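Local structure of predicted protein (Phaeodactylum tricornutum CCAP 1055/1, 5Z5M) at residues R200-R205 / V215-T220; G181-H186 / Y243-F248; T258-Q263 / V288-F293. The protein probably converts 5-hydroxyisourate to (S)-allantoin, by hydrolysis followed by stereoselective decarboxylation, in a fusion of HIU hydrolase and OHCU decarboxylase domains. All blocks are in the same frame, centred on the assembly; numbering follows the deposited sequence.

Interaction 1: residues R200-R205 / V215-T220; sequences RIHLHR and VGEFVT
Leu203 lies against Val215 and Phe218 at the apolar centre of this antiparallel hairpin. Its CG is 3.5 Å from Val215 CG2, while Leu203 CB lies in the plane of the Phe218 ring, at the edge, 3.9 Å from Phe218 CE2. Farther along the same face, Ile201 CD1 meets Thr220 CG2, methyl to methyl, at 3.6 Å, the two side chains at about a right angle. Ile201 and Phe218 form a hydrogen-bonded pair, Phe218 N giving the shorter bond to Ile201 O at 2.7 Å, and Leu203 N also bonds to Gly216 O. A classic beta bulge sets two residues, Val215 and Gly216, opposite Leu203: Val215 N makes a nearly straight bond to Leu203 O (2.9 Å), whereas that from Gly216 N to the same oxygen is weak. On the opposite face, Glu217 runs alongside His202, and its CG sits over the imidazole, 3.8 Å from the ring centroid, in a CH-pi contact. Both side chains have CG anti to the carbonyl carbon (chi1 near -64°), which sends them the same way. Ring and carboxylate planes are 17° from parallel. Arg200 marks the polar edge, with a salt bridge to Glu251 and a cation-pi contact with Phe248. Strand 241-248 flanks strand 200-207 on its other side, and Val187 of strand 182-189 packs on Ile201 and Thr220.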
loop_
_atom_site.group_PDB
_atom_site.type_symbol
_atom_site.label_atom_id
_atom_site.label_comp_id
_atom_site.label_asym_id
_atom_site.label_seq_id
_atom_site.Cartn_x
_atom_site.Cartn_y
_atom_site.Cartn_z
ATOM N N ARG A 200 5.652 18.042 11.088
ATOM C CA ARG A 200 5.276 17.972 12.501
ATOM C C ARG A 200 4.490 16.704 12.765
ATOM O O ARG A 200 3.634 16.317 11.971
ATOM C CB ARG A 200 4.442 19.183 12.938
ATOM C CG ARG A 200 5.162 20.510 12.916
ATOM C CD ARG A 200 4.312 21.605 13.560
ATOM N NE ARG A 200 2.952 21.658 13.023
ATOM C CZ ARG A 200 1.853 21.725 13.770
ATOM N NH1 ARG A 200 1.945 21.754 15.094
ATOM N NH2 ARG A 200 0.659 21.770 13.195
ATOM N N ILE A 201 4.783 16.073 13.894
ATOM C CA ILE A 201 4.147 14.822 14.282
ATOM C C ILE A 201 3.886 14.838 15.781
ATOM O O ILE A 201 4.809 15.046 16.563
ATOM C CB ILE A 201 5.018 13.597 13.945
ATOM C CG1 ILE A 201 5.318 13.513 12.446
ATOM C CG2 ILE A 201 4.329 12.323 14.420
ATOM C CD1 ILE A 201 6.317 12.407 12.080
ATOM N N HIS A 202 2.632 14.638 16.180
ATOM C CA HIS A 202 2.308 14.504 17.595
ATOM C C HIS A 202 1.983 13.053 17.936
ATOM O O HIS A 202 1.634 12.261 17.058
ATOM C CB HIS A 202 1.137 15.412 17.978
ATOM C CG HIS A 202 1.442 16.870 17.832
ATOM N ND1 HIS A 202 0.500 17.856 18.056
ATOM C CD2 HIS A 202 2.581 17.510 17.490
ATOM C CE1 HIS A 202 1.051 19.038 17.852
ATOM N NE2 HIS A 202 2.313 18.860 17.506
ATOM N N LEU A 203 2.128 12.716 19.213
ATOM C CA LEU A 203 1.841 11.374 19.711
ATOM C C LEU A 203 1.062 11.456 21.019
ATOM O O LEU A 203 1.502 12.107 21.972
ATOM C CB LEU A 203 3.140 10.579 19.921
ATOM C CG LEU A 203 2.970 9.126 20.385
ATOM C CD1 LEU A 203 2.135 8.318 19.391
ATOM C CD2 LEU A 203 4.337 8.460 20.616
ATOM N N HIS A 204 -0.104 10.818 21.047
ATOM C CA HIS A 204 -0.902 10.694 22.265
ATOM C C HIS A 204 -1.009 9.249 22.700
ATOM O O HIS A 204 -1.030 8.353 21.865
ATOM C CB HIS A 204 -2.317 11.239 22.061
ATOM C CG HIS A 204 -2.385 12.725 21.966
ATOM N ND1 HIS A 204 -2.011 13.417 20.834
ATOM C CD2 HIS A 204 -2.790 13.660 22.860
ATOM C CE1 HIS A 204 -2.183 14.710 21.033
ATOM N NE2 HIS A 204 -2.654 14.885 22.256
ATOM N N ARG A 205 -1.083 9.031 24.009
ATOM C CA ARG A 205 -1.518 7.739 24.537
ATOM C C ARG A 205 -3.012 7.809 24.830
ATOM O O ARG A 205 -3.467 8.705 25.540
ATOM C CB ARG A 205 -0.747 7.361 25.801
ATOM C CG ARG A 205 -1.052 5.940 26.294
ATOM C CD ARG A 205 -0.319 5.612 27.593
ATOM N NE ARG A 205 1.124 5.506 27.406
ATOM C CZ ARG A 205 2.007 6.404 27.833
ATOM N NH1 ARG A 205 1.604 7.484 28.493
ATOM N NH2 ARG A 205 3.300 6.216 27.613
ATOM N N VAL A 215 2.113 12.661 24.726
ATOM C CA VAL A 215 3.378 12.098 25.183
ATOM C C VAL A 215 4.551 12.592 24.347
ATOM O O VAL A 215 5.686 12.160 24.548
ATOM C CB VAL A 215 3.358 10.554 25.176
ATOM C CG1 VAL A 215 2.260 10.033 26.092
ATOM C CG2 VAL A 215 3.168 10.031 23.778
ATOM N N GLY A 216 4.285 13.499 23.412
ATOM C CA GLY A 216 5.367 14.127 22.675
ATOM C C GLY A 216 4.974 14.869 21.412
ATOM O O GLY A 216 3.990 14.533 20.758
ATOM N N GLU A 217 5.750 15.901 21.089
ATOM C CA GLU A 217 5.644 16.594 19.812
ATOM C C GLU A 217 6.976 16.457 19.084
ATOM O O GLU A 217 8.034 16.683 19.672
ATOM C CB GLU A 217 5.284 18.066 20.006
ATOM C CG GLU A 217 3.931 18.301 20.664
ATOM C CD GLU A 217 3.684 19.768 20.962
ATOM O OE1 GLU A 217 2.508 20.156 21.136
ATOM O OE2 GLU A 217 4.667 20.535 21.021
ATOM N N PHE A 218 6.926 16.079 17.810
ATOM C CA PHE A 218 8.147 15.784 17.069
ATOM C C PHE A 218 8.167 16.458 15.709
ATOM O O PHE A 218 7.160 17.007 15.256
ATOM C CB PHE A 218 8.313 14.271 16.895
ATOM C CG PHE A 218 8.113 13.489 18.160
ATOM C CD1 PHE A 218 9.169 13.272 19.030
ATOM C CD2 PHE A 218 6.874 12.962 18.475
ATOM C CE1 PHE A 218 8.985 12.554 20.199
ATOM C CE2 PHE A 218 6.685 12.244 19.639
ATOM C CZ PHE A 218 7.746 12.039 20.502
ATOM N N VAL A 219 9.335 16.429 15.078
ATOM C CA VAL A 219 9.521 16.903 13.708
ATOM C C VAL A 219 10.437 15.912 12.995
ATOM O O VAL A 219 11.335 15.350 13.616
ATOM C CB VAL A 219 10.148 18.316 13.649
ATOM C CG1 VAL A 219 9.997 18.908 12.254
ATOM C CG2 VAL A 219 9.520 19.242 14.683
ATOM N N THR A 220 10.213 15.682 11.704
ATOM C CA THR A 220 11.084 14.786 10.952
ATOM C C THR A 220 12.358 15.498 10.505
ATOM O O THR A 220 12.347 16.705 10.216
ATOM C CB THR A 220 10.385 14.204 9.708
ATOM O OG1 THR A 220 9.970 15.273 8.844
ATOM C CG2 THR A 220 9.175 13.359 10.103
#

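Interaction 2: residues G181-H186 / Y243-F248; sequences GFLTCH and YEWTFF
Cys185 is wedged between Trp245 and Phe247, and the tight part of the contact gathers round it. Its SG lies over one face of the indole, 4.3 Å from the centroid of the six-membered ring and 19° off the normal, displaced toward the rim. The same sulfur meets Phe247 at the edge, in the ring plane, 3.7 Å from Phe247 CE1. With SG anti to the backbone N (chi1 -170°), the thiol extends from the backbone into the angle between the two aromatics, while Cys185 CB rests 3.7 Å from Trp245 CZ2. Leu183 and Trp245 point toward each other from their two strands, Leu183 CD2 being 3.9 Å from Trp245 CZ2, oblique to the ring. Packing is looser toward Tyr243, whose side chain makes no contact with 181-186. On the outer side of its strand Thr184 turns away from 243-248, and its OG1 hydrogen-bonds to His283 and His281. Trp245 also stacks on Phe273, and Leu203 touches both Leu183 and Trp245. No hydrogen bond links the two segments, so strands of the two sheets of this transthyretin-like domain are joined here through sulfur-aromatic and apolar contacts, a buried junction of a thiol, a leucine and two aromatic rings.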
loop_
_atom_site.group_PDB
_atom_site.type_symbol
_atom_site.label_atom_id
_atom_site.label_comp_id
_atom_site.label_asym_id
_atom_site.label_seq_id
_atom_site.Cartn_x
_atom_site.Cartn_y
_atom_site.Cartn_z
ATOM N N GLY A 181 12.285 -1.868 25.174
ATOM C CA GLY A 181 11.705 -1.677 23.860
ATOM C C GLY A 181 11.607 -0.194 23.546
ATOM O O GLY A 181 11.830 0.647 24.416
ATOM N N PHE A 182 11.278 0.134 22.303
ATOM C CA PHE A 182 11.134 1.534 21.917
ATOM C C PHE A 182 10.317 1.691 20.645
ATOM O O PHE A 182 10.072 0.720 19.916
ATOM C CB PHE A 182 12.511 2.204 21.749
ATOM C CG PHE A 182 13.389 1.574 20.687
ATOM C CD1 PHE A 182 14.123 0.427 20.961
ATOM C CD2 PHE A 182 13.507 2.153 19.432
ATOM C CE1 PHE A 182 14.933 -0.151 19.994
ATOM C CE2 PHE A 182 14.319 1.583 18.461
ATOM C CZ PHE A 182 15.039 0.432 18.744
ATOM N N LEU A 183 9.914 2.933 20.387
ATOM C CA LEU A 183 9.027 3.271 19.277
ATOM C C LEU A 183 9.688 4.282 18.348
ATOM O O LEU A 183 10.127 5.346 18.787
ATOM C CB LEU A 183 7.706 3.835 19.806
ATOM C CG LEU A 183 6.661 4.326 18.800
ATOM C CD1 LEU A 183 6.123 3.182 17.940
ATOM C CD2 LEU A 183 5.521 5.014 19.533
ATOM N N THR A 184 9.780 3.932 17.072
ATOM C CA THR A 184 10.323 4.840 16.075
ATOM C C THR A 184 9.314 5.092 14.963
ATOM O O THR A 184 8.307 4.385 14.835
ATOM C CB THR A 184 11.619 4.298 15.442
ATOM O OG1 THR A 184 11.363 3.012 14.859
ATOM C CG2 THR A 184 12.728 4.184 16.487
ATOM N N CYS A 185 9.614 6.092 14.144
ATOM C CA CYS A 185 8.745 6.488 13.054
ATOM C C CYS A 185 9.572 6.942 11.858
ATOM O O CYS A 185 10.686 7.439 12.010
ATOM C CB CYS A 185 7.805 7.604 13.504
ATOM S SG CYS A 185 6.484 7.970 12.330
ATOM N N HIS A 186 9.019 6.746 10.672
ATOM C CA HIS A 186 9.628 7.192 9.431
ATOM C C HIS A 186 8.502 7.664 8.522
ATOM O O HIS A 186 7.445 7.037 8.471
ATOM C CB HIS A 186 10.431 6.056 8.789
ATOM C CG HIS A 186 10.997 6.386 7.443
ATOM N ND1 HIS A 186 12.012 7.299 7.266
ATOM C CD2 HIS A 186 10.694 5.913 6.211
ATOM C CE1 HIS A 186 12.308 7.382 5.978
ATOM N NE2 HIS A 186 11.521 6.551 5.319
ATOM N N TYR A 243 -2.222 3.953 21.269
ATOM C CA TYR A 243 -1.633 5.256 20.946
ATOM C C TYR A 243 -2.218 5.851 19.665
ATOM O O TYR A 243 -2.884 5.157 18.895
ATOM C CB TYR A 243 -0.110 5.127 20.805
ATOM C CG TYR A 243 0.609 4.732 22.080
ATOM C CD1 TYR A 243 0.596 3.415 22.529
ATOM C CD2 TYR A 243 1.317 5.670 22.824
ATOM C CE1 TYR A 243 1.247 3.046 23.697
ATOM C CE2 TYR A 243 1.974 5.310 23.998
ATOM C CZ TYR A 243 1.941 3.996 24.425
ATOM O OH TYR A 243 2.590 3.624 25.583
ATOM N N GLU A 244 -1.953 7.134 19.432
ATOM C CA GLU A 244 -2.324 7.765 18.174
ATOM C C GLU A 244 -1.283 8.794 17.732
ATOM O O GLU A 244 -0.987 9.738 18.467
ATOM C CB GLU A 244 -3.701 8.428 18.298
ATOM C CG GLU A 244 -4.223 9.021 17.011
ATOM C CD GLU A 244 -5.663 9.504 17.131
ATOM O OE1 GLU A 244 -5.901 10.716 16.934
ATOM O OE2 GLU A 244 -6.553 8.668 17.409
ATOM N N TRP A 245 -0.703 8.585 16.548
ATOM C CA TRP A 245 0.079 9.626 15.894
ATOM C C TRP A 245 -0.874 10.661 15.323
ATOM O O TRP A 245 -2.013 10.347 14.978
ATOM C CB TRP A 245 0.928 9.108 14.726
ATOM C CG TRP A 245 2.018 8.090 14.972
ATOM C CD1 TRP A 245 2.027 6.797 14.531
ATOM C CD2 TRP A 245 3.288 8.301 15.615
ATOM N NE1 TRP A 245 3.200 6.181 14.888
ATOM C CE2 TRP A 245 3.989 7.078 15.560
ATOM C CE3 TRP A 245 3.883 9.391 16.259
ATOM C CZ2 TRP A 245 5.256 6.914 16.120
ATOM C CZ3 TRP A 245 5.151 9.225 16.814
ATOM C CH2 TRP A 245 5.818 7.995 16.739
ATOM N N THR A 246 -0.386 11.884 15.188
ATOM C CA THR A 246 -1.038 12.884 14.359
ATOM C C THR A 246 0.005 13.405 13.382
ATOM O O THR A 246 0.976 14.033 13.792
ATOM C CB THR A 246 -1.627 14.051 15.188
ATOM O OG1 THR A 246 -2.598 13.546 16.114
ATOM C CG2 THR A 246 -2.297 15.064 14.272
ATOM N N PHE A 247 -0.165 13.093 12.101
ATOM C CA PHE A 247 0.755 13.565 11.073
ATOM C C PHE A 247 0.197 14.815 10.406
ATOM O O PHE A 247 -0.901 14.787 9.848
ATOM C CB PHE A 247 1.003 12.487 10.017
ATOM C CG PHE A 247 1.652 11.245 10.557
ATOM C CD1 PHE A 247 3.030 11.156 10.658
ATOM C CD2 PHE A 247 0.883 10.161 10.942
ATOM C CE1 PHE A 247 3.638 10.005 11.145
ATOM C CE2 PHE A 247 1.476 9.010 11.425
ATOM C CZ PHE A 247 2.862 8.932 11.532
ATOM N N PHE A 248 0.944 15.911 10.456
ATOM C CA PHE A 248 0.467 17.151 9.844
ATOM C C PHE A 248 0.961 17.247 8.407
ATOM O O PHE A 248 1.856 18.029 8.094
ATOM C CB PHE A 248 0.908 18.362 10.673
ATOM C CG PHE A 248 0.248 18.432 12.022
ATOM C CD1 PHE A 248 0.817 17.813 13.121
ATOM C CD2 PHE A 248 -0.965 19.084 12.179
ATOM C CE1 PHE A 248 0.204 17.862 14.362
ATOM C CE2 PHE A 248 -1.586 19.133 13.411
ATOM C CZ PHE A 248 -1.004 18.520 14.504
#

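Interaction 3: residues T258-Q263 / V288-F293; sequences TFTSGQ and VSPWSF
The indole of Trp291 is met along its edge by Phe259 and Ser261, and one of its faces is covered by the preceding residue, Pro290, whose CB stands 3.6 Å above the plane, offset toward the rim. At the edge, Phe259 CD2 is 4.0 Å from Trp291 CZ2, the two side chains being inclined to each other, and Ser261 OG is 3.5 Å from Trp291 CH2. Also in the indole plane lies a water that accepts from Trp291 NE1 (2.9 Å) and donates to Phe259 O (2.7 Å), so a backbone carbonyl and the indole N-H are joined through one molecule. On the covered face, the Pro290 ring meets two threonine methyls, each side chain crossing it at about a right angle: Thr258 CG2 is 3.7 Å from Pro290 CG, and Thr260 CG2 is 3.9 Å from Pro290 CB. Thr258 turns its methyl to the proline with OG1 at chi1 -53°, which puts CG2 anti to the backbone N. Ser289 to Trp291 form an ST turn, Ser289 OG accepting from Trp291 N at 3.1 Å. Phe253 of helix 249-256 packs against both Thr260 and Pro290. Ser292 and Phe293 pair with an antiparallel strand of the second subunit, while Gly191 of the third subunit packs on Trp291. Between the segments the contact is thus apolar at the proline, with both direct packing and a water bridge at the indole edge and no direct hydrogen bond, and it fastens the loop after the helix to a turn that borders two subunit interfaces.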
loop_
_atom_site.group_PDB
_atom_site.type_symbol
_atom_site.label_atom_id
_atom_site.label_comp_id
_atom_site.label_asym_id
_atom_site.label_seq_id
_atom_site.Cartn_x
_atom_site.Cartn_y
_atom_site.Cartn_z
ATOM N N THR A 258 3.316 21.215 -3.518
ATOM C CA THR A 258 2.609 20.081 -4.126
ATOM C C THR A 258 1.128 20.404 -4.289
ATOM O O THR A 258 0.499 20.961 -3.388
ATOM C CB THR A 258 2.771 18.788 -3.285
ATOM O OG1 THR A 258 4.160 18.540 -3.055
ATOM C CG2 THR A 258 2.168 17.585 -4.005
ATOM N N PHE A 259 0.572 20.086 -5.451
ATOM C CA PHE A 259 -0.838 20.369 -5.671
ATOM C C PHE A 259 -1.712 19.556 -4.733
ATOM O O PHE A 259 -1.578 18.333 -4.633
ATOM C CB PHE A 259 -1.259 20.094 -7.110
ATOM C CG PHE A 259 -2.719 20.341 -7.350
ATOM C CD1 PHE A 259 -3.204 21.637 -7.453
ATOM C CD2 PHE A 259 -3.614 19.286 -7.439
ATOM C CE1 PHE A 259 -4.553 21.878 -7.659
ATOM C CE2 PHE A 259 -4.966 19.520 -7.645
ATOM C CZ PHE A 259 -5.433 20.818 -7.754
ATOM N N THR A 260 -2.586 20.265 -4.030
ATOM C CA THR A 260 -3.629 19.659 -3.216
ATOM C C THR A 260 -4.935 20.397 -3.503
ATOM O O THR A 260 -4.921 21.523 -4.001
ATOM C CB THR A 260 -3.299 19.723 -1.709
ATOM O OG1 THR A 260 -3.020 21.079 -1.334
ATOM C CG2 THR A 260 -2.084 18.862 -1.379
ATOM N N SER A 261 -6.061 19.759 -3.211
ATOM C CA SER A 261 -7.356 20.399 -3.388
ATOM C C SER A 261 -7.529 21.522 -2.367
ATOM O O SER A 261 -6.908 21.498 -1.304
ATOM C CB SER A 261 -8.488 19.375 -3.259
ATOM O OG SER A 261 -8.388 18.373 -4.260
ATOM N N GLY A 262 -8.356 22.512 -2.708
ATOM C CA GLY A 262 -8.638 23.631 -1.818
ATOM C C GLY A 262 -9.024 23.145 -0.436
ATOM O O GLY A 262 -8.491 23.611 0.565
ATOM N N GLN A 263 -9.965 22.210 -0.398
ATOM C CA GLN A 263 -10.191 21.363 0.767
ATOM C C GLN A 263 -9.379 20.097 0.532
ATOM O O GLN A 263 -9.801 19.230 -0.226
ATOM C CB GLN A 263 -11.680 21.041 0.936
ATOM C CG GLN A 263 -12.014 20.136 2.115
ATOM C CD GLN A 263 -11.945 20.864 3.440
ATOM O OE1 GLN A 263 -12.664 21.837 3.663
ATOM N NE2 GLN A 263 -11.075 20.403 4.326
ATOM N N VAL A 288 3.030 8.209 2.394
ATOM C CA VAL A 288 1.975 9.176 2.092
ATOM C C VAL A 288 2.174 9.979 0.797
ATOM O O VAL A 288 3.294 10.319 0.422
ATOM C CB VAL A 288 1.805 10.160 3.280
ATOM C CG1 VAL A 288 3.090 10.963 3.525
ATOM C CG2 VAL A 288 0.620 11.084 3.067
ATOM N N SER A 289 1.065 10.240 0.106
ATOM C CA SER A 289 1.000 11.213 -0.980
ATOM C C SER A 289 -0.210 12.093 -0.658
ATOM O O SER A 289 -0.903 11.832 0.326
ATOM C CB SER A 289 0.873 10.523 -2.345
ATOM O OG SER A 289 -0.447 10.048 -2.575
ATOM N N PRO A 290 -0.472 13.146 -1.456
ATOM C CA PRO A 290 -1.697 13.893 -1.146
ATOM C C PRO A 290 -2.980 13.071 -1.318
ATOM O O PRO A 290 -4.046 13.504 -0.864
ATOM C CB PRO A 290 -1.665 15.052 -2.154
ATOM C CG PRO A 290 -0.229 15.243 -2.445
ATOM C CD PRO A 290 0.372 13.862 -2.429
ATOM N N TRP A 291 -2.878 11.905 -1.952
ATOM C CA TRP A 291 -4.065 11.165 -2.379
ATOM C C TRP A 291 -4.103 9.737 -1.855
ATOM O O TRP A 291 -4.981 8.958 -2.225
ATOM C CB TRP A 291 -4.144 11.145 -3.906
ATOM C CG TRP A 291 -3.856 12.482 -4.522
ATOM C CD1 TRP A 291 -2.676 12.889 -5.074
ATOM C CD2 TRP A 291 -4.759 13.593 -4.639
ATOM N NE1 TRP A 291 -2.789 14.180 -5.530
ATOM C CE2 TRP A 291 -4.059 14.633 -5.275
ATOM C CE3 TRP A 291 -6.091 13.805 -4.270
ATOM C CZ2 TRP A 291 -4.643 15.870 -5.550
ATOM C CZ3 TRP A 291 -6.673 15.037 -4.548
ATOM C CH2 TRP A 291 -5.948 16.051 -5.177
ATOM N N SER A 292 -3.160 9.394 -0.987
ATOM C CA SER A 292 -3.077 8.025 -0.487
ATOM C C SER A 292 -2.197 7.943 0.740
ATOM O O SER A 292 -1.297 8.763 0.920
ATOM C CB SER A 292 -2.531 7.099 -1.575
ATOM O OG SER A 292 -1.157 7.377 -1.805
ATOM N N PHE A 293 -2.439 6.954 1.591
ATOM C CA PHE A 293 -1.472 6.680 2.629
ATOM C C PHE A 293 -1.590 5.247 3.123
ATOM O O PHE A 293 -2.608 4.575 2.918
ATOM C CB PHE A 293 -1.587 7.688 3.790
ATOM C CG PHE A 293 -2.784 7.499 4.685
ATOM C CD1 PHE A 293 -2.686 6.741 5.841
ATOM C CD2 PHE A 293 -3.976 8.143 4.418
ATOM C CE1 PHE A 293 -3.772 6.586 6.684
ATOM C CE2 PHE A 293 -5.067 8.002 5.262
ATOM C CZ PHE A 293 -4.968 7.215 6.391
HETATM O O HOH W 1 -0.905 16.264 -6.294
#

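All three contacts belong to the HIU hydrolase/transthyretin-like part of the chain. Interactions 1 and 2 touch, their centres about 7 Å apart, because strands 200-207 and 241-248 are neighbours in the four-stranded antiparallel sheet; the hairpin of interaction 1 falls between the two segments of interaction 2 in sequence. Interaction 2 crosses from that sheet to strand 182-189 of the mixed sheet. Interaction 3 follows later in the chain, its centre about 21 Å from each of the others, and reaches the mixed sheet through strands 281-289 and 292-296, the first being a neighbour of 182-189. Together they span one hairpin, the interior between sheets, and a turn at the subunit boundary of the tetramer.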